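Local coordinates for PAC2 family protein (Mycobacterium tuberculosis, PDB 2WAM) that is of unknown function but belongs to the PAC2 family and represents a duplicated gene family of actinobacteria, at residues 182-187 / 300-305; 237-242 / 255-260. All coordinates share one frame; numbering follows the deposited sequence.

Contact 1 (182-187 / 300-305); sequences PMAVPH and AALERQ
L302 reaches out of helix 293-315 against the backbone of A184 and V185 and the ring of P186. Its CB rests against that ring, 3.9 Å from P186 CG. With its CG beside the backbone N and anti to the carbonyl carbon (chi1 -76°), the side chain leaves the helix toward the 184-186 segment, and the two methyls then part. CD1 lies 3.8 Å from V185 O, so it touches peptide rather than side chain; the CB of V185 points away from the helix. CD2 lodges against A184, 3.7 Å from A184 CB and also in contact with that residue's carbonyl group. The P186 ring also touches E303, its CG 3.5 Å from E303 N and its CB 3.8 Å from E303 CG. The helix thus receives the ring on its backbone as well as on its side chains. No hydrogen bond joins the two segments, although E303 OE2 bonds to OG1 of T188, the residue after H187, and adds a polar tie to the apolar seam. Y244 also touches L302. The bend in 182-187 is an inverse gamma turn centred on A184, with a weak bond of 2.8 Å from V185 N to M183 O; it breaks off a sheet strand at its C-terminal end, and a long helix packs against the loop.

Contact 2 (237-242 / 255-260); sequences FTVHVP and QALLEQ
Q260 swings its CG anti to the backbone N (chi1 -162°), and F237 sends its ring off beside its own backbone N, which brings the two side chains together at about a right angle. CG of Q260 stands over the centre of one face of the F237 ring in a CH-pi contact, though the modelled separation is doubtful at this resolution. A bend at the second torsion of Q260 (chi2 50°) then carries the amide outward past the rim on the CZ-CE2 side, Q260 OE1 lying 3.7 Å from F237 CZ; the amide plane is inclined to the ring, not stacked on it. Strand 234-242 and helix 251-265 are consecutive elements, a beta-alpha unit in which the helix runs back along the sheet; the axes of the two segments pass 9.0 Å apart, with N-to-C directions 154° apart, closer to antiparallel than to parallel. The V239 end of the contact is aliphatic. V239 places CG1 between its backbone N and carbonyl carbon, 3.5 Å from L257 CD1, while its CG2 comes near A256 CB at 4.5 Å. The other methyl of L257 reaches the strand two residues earlier, at F237: CD2 is 3.6 Å from F237 O and 4.1 Å from F237 CB. On the helix, Q255 NE2 donates to E259 OE2 over 3.0 Å, one turn on, meeting the carboxylate from above its plane.

How the contacts relate
The centres of the two contacts lie about 16 Å apart, and both use the same mixed sheet, in which strands 174-183 and 234-242 are parallel neighbours. They meet there directly: M183 N probably bonds to V241 O at 2.9 Å, and V185 and H187 pack on P242. Along the chain the order is 182-187, 237-242, 255-260, 300-305, so both segments of contact 2 fall between those of contact 1. Contact 2 lies near the centre of the chain and holds helix 251-265 on the sheet; contact 1 lies farther out, where the later helix 293-315 reaches the loop after strand 174-183. Adjacent strands thus link inner and outer helices of one fold.

Contact 1 (182-187 / 300-305)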
ATOM      1  N   PRO A 182       0.152 -14.915  39.557  1.00 45.24           N
ATOM      2  CA  PRO A 182       0.627 -15.004  40.944  1.00 45.91           C
ATOM      3  C   PRO A 182      -0.516 -15.470  41.829  1.00 43.38           C
ATOM      4  O   PRO A 182      -1.636 -15.041  41.602  1.00 47.80           O
ATOM      5  CB  PRO A 182       1.007 -13.560  41.293  1.00 39.95           C
ATOM      6  CG  PRO A 182       0.985 -12.804  39.981  1.00 45.88           C
ATOM      7  CD  PRO A 182       0.024 -13.525  39.097  1.00 41.10           C
ATOM      8  N   MET A 183      -0.244 -16.348  42.790  1.00 38.63           N
ATOM      9  CA  MET A 183      -1.272 -16.830  43.704  1.00 45.32           C
ATOM     10  C   MET A 183      -0.691 -16.959  45.099  1.00 51.89           C
ATOM     11  O   MET A 183       0.526 -17.077  45.275  1.00 38.84           O
ATOM     12  CB  MET A 183      -1.824 -18.187  43.253  1.00 42.17           C
ATOM     13  CG  MET A 183      -2.484 -18.166  41.886  1.00 44.27           C
ATOM     14  SD  MET A 183      -4.100 -17.355  41.886  1.00 67.54           S
ATOM     15  CE  MET A 183      -5.092 -18.589  42.721  1.00 60.34           C
ATOM     16  N   ALA A 184      -1.567 -16.927  46.092  1.00 59.05           N
ATOM     17  CA  ALA A 184      -1.152 -17.167  47.463  1.00 55.73           C
ATOM     18  C   ALA A 184      -0.840 -18.656  47.662  1.00 54.27           C
ATOM     19  O   ALA A 184      -1.684 -19.414  48.133  1.00 53.90           O
ATOM     20  CB  ALA A 184      -2.230 -16.711  48.414  1.00 50.77           C
ATOM     21  N   VAL A 185       0.371 -19.064  47.282  1.00 51.21           N
ATOM     22  CA  VAL A 185       0.840 -20.446  47.431  1.00 48.82           C
ATOM     23  C   VAL A 185       2.321 -20.439  47.785  1.00 47.88           C
ATOM     24  O   VAL A 185       3.041 -19.526  47.409  1.00 45.89           O
ATOM     25  CB  VAL A 185       0.644 -21.288  46.133  1.00 55.60           C
ATOM     26  CG1 VAL A 185      -0.820 -21.660  45.929  1.00 48.32           C
ATOM     27  CG2 VAL A 185       1.200 -20.556  44.913  1.00 52.67           C
ATOM     28  N   PRO A 186       2.784 -21.462  48.512  1.00 53.03           N
ATOM     29  CA  PRO A 186       4.192 -21.498  48.923  1.00 49.91           C
ATOM     30  C   PRO A 186       5.057 -22.124  47.843  1.00 50.88           C
ATOM     31  O   PRO A 186       4.592 -22.992  47.108  1.00 50.68           O
ATOM     32  CB  PRO A 186       4.181 -22.433  50.139  1.00 47.55           C
ATOM     33  CG  PRO A 186       2.769 -22.995  50.233  1.00 48.66           C
ATOM     34  CD  PRO A 186       2.049 -22.648  48.976  1.00 44.19           C
ATOM     35  N   HIS A 187       6.312 -21.707  47.754  1.00 54.39           N
ATOM     36  CA  HIS A 187       7.237 -22.346  46.827  1.00 50.71           C
ATOM     37  C   HIS A 187       7.588 -23.755  47.306  1.00 49.26           C
ATOM     38  O   HIS A 187       8.301 -24.492  46.623  1.00 47.95           O
ATOM     39  CB  HIS A 187       8.510 -21.512  46.680  1.00 48.92           C
ATOM     40  CG  HIS A 187       9.412 -21.575  47.871  1.00 50.99           C
ATOM     41  ND1 HIS A 187       9.296 -20.712  48.939  1.00 53.13           N
ATOM     42  CD2 HIS A 187      10.440 -22.405  48.168  1.00 52.62           C
ATOM     43  CE1 HIS A 187      10.214 -21.007  49.841  1.00 50.73           C
ATOM     44  NE2 HIS A 187      10.923 -22.029  49.397  1.00 48.47           N
ATOM     45  N   ALA A 300       5.189 -20.207  55.938  1.00 80.51           N
ATOM     46  CA  ALA A 300       4.567 -21.213  56.796  1.00 71.56           C
ATOM     47  C   ALA A 300       3.045 -21.056  56.827  1.00 70.51           C
ATOM     48  O   ALA A 300       2.307 -22.037  56.724  1.00 68.66           O
ATOM     49  CB  ALA A 300       5.144 -21.141  58.192  1.00 63.23           C
ATOM     50  N   ALA A 301       2.583 -19.818  56.958  1.00 70.51           N
ATOM     51  CA  ALA A 301       1.156 -19.531  56.875  1.00 81.66           C
ATOM     52  C   ALA A 301       0.557 -20.035  55.561  1.00 88.24           C
ATOM     53  O   ALA A 301      -0.512 -20.653  55.559  1.00 94.87           O
ATOM     54  CB  ALA A 301       0.902 -18.045  57.031  1.00 83.87           C
ATOM     55  N   LEU A 302       1.242 -19.764  54.449  1.00 76.98           N
ATOM     56  CA  LEU A 302       0.787 -20.223  53.136  1.00 65.64           C
ATOM     57  C   LEU A 302       0.726 -21.751  53.066  1.00 63.66           C
ATOM     58  O   LEU A 302      -0.245 -22.325  52.573  1.00 64.96           O
ATOM     59  CB  LEU A 302       1.700 -19.696  52.028  1.00 59.51           C
ATOM     60  CG  LEU A 302       1.589 -18.237  51.598  1.00 59.47           C
ATOM     61  CD1 LEU A 302       2.816 -17.841  50.780  1.00 60.40           C
ATOM     62  CD2 LEU A 302       0.307 -18.017  50.812  1.00 53.92           C
ATOM     63  N   GLU A 303       1.773 -22.408  53.551  1.00 59.54           N
ATOM     64  CA  GLU A 303       1.793 -23.862  53.555  1.00 73.85           C
ATOM     65  C   GLU A 303       0.536 -24.393  54.245  1.00 79.94           C
ATOM     66  O   GLU A 303      -0.078 -25.367  53.797  1.00 77.55           O
ATOM     67  CB  GLU A 303       3.051 -24.379  54.256  1.00 73.17           C
ATOM     68  CG  GLU A 303       4.346 -23.866  53.656  1.00 64.82           C
ATOM     69  CD  GLU A 303       5.558 -24.398  54.379  1.00 68.15           C
ATOM     70  OE1 GLU A 303       5.435 -24.730  55.574  1.00 76.95           O
ATOM     71  OE2 GLU A 303       6.635 -24.483  53.760  1.00 69.41           O
ATOM     72  N   ARG A 304       0.153 -23.737  55.332  1.00 83.38           N
ATOM     73  CA  ARG A 304      -1.042 -24.129  56.066  1.00 88.40           C
ATOM     74  C   ARG A 304      -2.289 -24.042  55.184  1.00 85.16           C
ATOM     75  O   ARG A 304      -2.995 -25.035  55.008  1.00 87.82           O
ATOM     76  CB  ARG A 304      -1.187 -23.314  57.360  1.00 89.41           C
ATOM     77  CG  ARG A 304      -0.318 -23.851  58.503  1.00 85.46           C
ATOM     78  CD  ARG A 304      -0.428 -23.027  59.774  1.00 84.64           C
ATOM     79  NE  ARG A 304       0.720 -22.148  59.992  1.00 85.85           N
ATOM     80  CZ  ARG A 304       0.633 -20.837  60.225  1.00 86.68           C
ATOM     81  NH1 ARG A 304      -0.555 -20.240  60.278  1.00 77.71           N
ATOM     82  NH2 ARG A 304       1.737 -20.124  60.418  1.00 90.38           N
ATOM     83  N   GLN A 305      -2.543 -22.863  54.618  1.00 79.61           N
ATOM     84  CA  GLN A 305      -3.685 -22.673  53.725  1.00 86.70           C
ATOM     85  C   GLN A 305      -3.708 -23.704  52.602  1.00 90.93           C
ATOM     86  O   GLN A 305      -4.761 -24.256  52.269  1.00 96.31           O
ATOM     87  CB  GLN A 305      -3.657 -21.278  53.102  1.00 90.34           C
ATOM     88  CG  GLN A 305      -3.810 -20.135  54.082  1.00101.25           C
ATOM     89  CD  GLN A 305      -3.852 -18.781  53.388  1.00109.50           C
ATOM     90  OE1 GLN A 305      -3.053 -18.499  52.489  1.00105.08           O
ATOM     91  NE2 GLN A 305      -4.790 -17.936  53.804  1.00115.40           N
TER

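Contact 2 (237-242 / 255-260)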
ATOM      1  N   PHE A 237      -2.458 -23.505  29.530  1.00 35.70           N
ATOM      2  CA  PHE A 237      -2.063 -23.783  30.898  1.00 35.04           C
ATOM      3  C   PHE A 237      -1.570 -22.521  31.573  1.00 32.55           C
ATOM      4  O   PHE A 237      -0.676 -21.843  31.081  1.00 43.38           O
ATOM      5  CB  PHE A 237      -0.995 -24.873  30.932  1.00 30.93           C
ATOM      6  CG  PHE A 237      -1.438 -26.150  30.315  1.00 29.41           C
ATOM      7  CD1 PHE A 237      -0.970 -26.529  29.067  1.00 33.88           C
ATOM      8  CD2 PHE A 237      -2.350 -26.968  30.970  1.00 27.16           C
ATOM      9  CE1 PHE A 237      -1.389 -27.724  28.482  1.00 32.48           C
ATOM     10  CE2 PHE A 237      -2.778 -28.152  30.405  1.00 29.78           C
ATOM     11  CZ  PHE A 237      -2.293 -28.536  29.152  1.00 37.67           C
ATOM     12  N   THR A 238      -2.174 -22.201  32.702  1.00 33.06           N
ATOM     13  CA  THR A 238      -1.776 -21.045  33.466  1.00 31.88           C
ATOM     14  C   THR A 238      -1.201 -21.536  34.783  1.00 34.96           C
ATOM     15  O   THR A 238      -1.920 -22.038  35.643  1.00 38.96           O
ATOM     16  CB  THR A 238      -2.965 -20.133  33.712  1.00 40.51           C
ATOM     17  OG1 THR A 238      -3.543 -19.767  32.450  1.00 42.51           O
ATOM     18  CG2 THR A 238      -2.521 -18.890  34.454  1.00 43.87           C
ATOM     19  N   VAL A 239       0.111 -21.412  34.918  1.00 36.29           N
ATOM     20  CA  VAL A 239       0.819 -21.941  36.074  1.00 36.91           C
ATOM     21  C   VAL A 239       0.754 -20.953  37.254  1.00 43.70           C
ATOM     22  O   VAL A 239       0.712 -19.731  37.053  1.00 41.20           O
ATOM     23  CB  VAL A 239       2.280 -22.344  35.695  1.00 32.63           C
ATOM     24  CG1 VAL A 239       3.060 -21.163  35.074  1.00 30.24           C
ATOM     25  CG2 VAL A 239       3.013 -22.921  36.877  1.00 41.81           C
ATOM     26  N   HIS A 240       0.718 -21.483  38.476  1.00 47.77           N
ATOM     27  CA  HIS A 240       0.626 -20.639  39.666  1.00 45.83           C
ATOM     28  C   HIS A 240       1.982 -20.376  40.307  1.00 39.07           C
ATOM     29  O   HIS A 240       2.689 -21.304  40.688  1.00 49.77           O
ATOM     30  CB  HIS A 240      -0.330 -21.251  40.685  1.00 53.44           C
ATOM     31  CG  HIS A 240      -1.727 -21.419  40.173  1.00 64.77           C
ATOM     32  ND1 HIS A 240      -2.448 -22.580  40.339  1.00 68.68           N
ATOM     33  CD2 HIS A 240      -2.530 -20.574  39.484  1.00 64.47           C
ATOM     34  CE1 HIS A 240      -3.637 -22.440  39.783  1.00 63.58           C
ATOM     35  NE2 HIS A 240      -3.712 -21.234  39.256  1.00 57.54           N
ATOM     36  N   VAL A 241       2.336 -19.103  40.419  1.00 30.87           N
ATOM     37  CA  VAL A 241       3.605 -18.702  41.018  1.00 38.57           C
ATOM     38  C   VAL A 241       3.363 -18.013  42.357  1.00 44.94           C
ATOM     39  O   VAL A 241       2.509 -17.126  42.460  1.00 45.54           O
ATOM     40  CB  VAL A 241       4.386 -17.719  40.104  1.00 32.87           C
ATOM     41  CG1 VAL A 241       5.718 -17.345  40.738  1.00 28.70           C
ATOM     42  CG2 VAL A 241       4.591 -18.310  38.719  1.00 24.53           C
ATOM     43  N   PRO A 242       4.111 -18.421  43.394  1.00 44.34           N
ATOM     44  CA  PRO A 242       4.013 -17.747  44.694  1.00 47.94           C
ATOM     45  C   PRO A 242       4.127 -16.233  44.500  1.00 53.56           C
ATOM     46  O   PRO A 242       5.069 -15.798  43.835  1.00 45.69           O
ATOM     47  CB  PRO A 242       5.229 -18.287  45.448  1.00 40.90           C
ATOM     48  CG  PRO A 242       5.447 -19.633  44.877  1.00 36.97           C
ATOM     49  CD  PRO A 242       5.073 -19.536  43.421  1.00 37.52           C
ATOM     50  N   GLN A 255       9.521 -25.087  33.957  1.00 37.35           N
ATOM     51  CA  GLN A 255       9.585 -26.535  33.833  1.00 39.38           C
ATOM     52  C   GLN A 255       8.189 -27.179  33.926  1.00 40.56           C
ATOM     53  O   GLN A 255       7.838 -28.038  33.118  1.00 38.91           O
ATOM     54  CB  GLN A 255      10.533 -27.118  34.870  1.00 30.28           C
ATOM     55  CG  GLN A 255      10.592 -28.614  34.839  1.00 37.62           C
ATOM     56  CD  GLN A 255      11.380 -29.178  35.997  1.00 41.31           C
ATOM     57  OE1 GLN A 255      12.101 -28.459  36.690  1.00 40.21           O
ATOM     58  NE2 GLN A 255      11.251 -30.474  36.211  1.00 35.07           N
ATOM     59  N   ALA A 256       7.389 -26.754  34.898  1.00 32.14           N
ATOM     60  CA  ALA A 256       6.041 -27.286  35.021  1.00 30.92           C
ATOM     61  C   ALA A 256       5.248 -27.062  33.731  1.00 38.03           C
ATOM     62  O   ALA A 256       4.612 -27.985  33.216  1.00 34.87           O
ATOM     63  CB  ALA A 256       5.324 -26.670  36.206  1.00 23.40           C
ATOM     64  N   LEU A 257       5.285 -25.837  33.208  1.00 34.65           N
ATOM     65  CA  LEU A 257       4.611 -25.553  31.945  1.00 26.43           C
ATOM     66  C   LEU A 257       5.075 -26.511  30.847  1.00 34.83           C
ATOM     67  O   LEU A 257       4.260 -27.166  30.205  1.00 32.06           O
ATOM     68  CB  LEU A 257       4.841 -24.111  31.515  1.00 23.31           C
ATOM     69  CG  LEU A 257       4.028 -23.042  32.251  1.00 28.22           C
ATOM     70  CD1 LEU A 257       4.471 -21.618  31.886  1.00 26.73           C
ATOM     71  CD2 LEU A 257       2.574 -23.228  31.947  1.00 29.78           C
ATOM     72  N   LEU A 258       6.387 -26.602  30.640  1.00 34.92           N
ATOM     73  CA  LEU A 258       6.918 -27.439  29.568  1.00 30.66           C
ATOM     74  C   LEU A 258       6.607 -28.929  29.753  1.00 30.95           C
ATOM     75  O   LEU A 258       6.376 -29.649  28.782  1.00 35.06           O
ATOM     76  CB  LEU A 258       8.420 -27.208  29.377  1.00 28.82           C
ATOM     77  CG  LEU A 258       8.835 -25.838  28.814  1.00 29.52           C
ATOM     78  CD1 LEU A 258      10.268 -25.872  28.317  1.00 28.91           C
ATOM     79  CD2 LEU A 258       7.905 -25.364  27.712  1.00 20.66           C
ATOM     80  N   GLU A 259       6.596 -29.395  30.997  1.00 31.76           N
ATOM     81  CA  GLU A 259       6.280 -30.793  31.257  1.00 36.94           C
ATOM     82  C   GLU A 259       4.864 -31.057  30.787  1.00 44.97           C
ATOM     83  O   GLU A 259       4.546 -32.139  30.292  1.00 44.34           O
ATOM     84  CB  GLU A 259       6.439 -31.124  32.741  1.00 28.89           C
ATOM     85  CG  GLU A 259       7.885 -31.334  33.142  1.00 32.24           C
ATOM     86  CD  GLU A 259       8.072 -31.473  34.636  1.00 40.43           C
ATOM     87  OE1 GLU A 259       7.238 -30.939  35.391  1.00 35.88           O
ATOM     88  OE2 GLU A 259       9.065 -32.110  35.057  1.00 47.69           O
ATOM     89  N   GLN A 260       4.023 -30.038  30.923  1.00 42.36           N
ATOM     90  CA  GLN A 260       2.636 -30.121  30.508  1.00 30.44           C
ATOM     91  C   GLN A 260       2.492 -30.113  28.983  1.00 37.17           C
ATOM     92  O   GLN A 260       1.750 -30.921  28.427  1.00 45.55           O
ATOM     93  CB  GLN A 260       1.840 -28.986  31.147  1.00 35.55           C
ATOM     94  CG  GLN A 260       0.345 -29.206  31.146  1.00 49.92           C
ATOM     95  CD  GLN A 260      -0.029 -30.566  31.691  1.00 56.01           C
ATOM     96  OE1 GLN A 260      -0.705 -31.352  31.014  1.00 45.03           O
ATOM     97  NE2 GLN A 260       0.424 -30.864  32.916  1.00 52.64           N
TER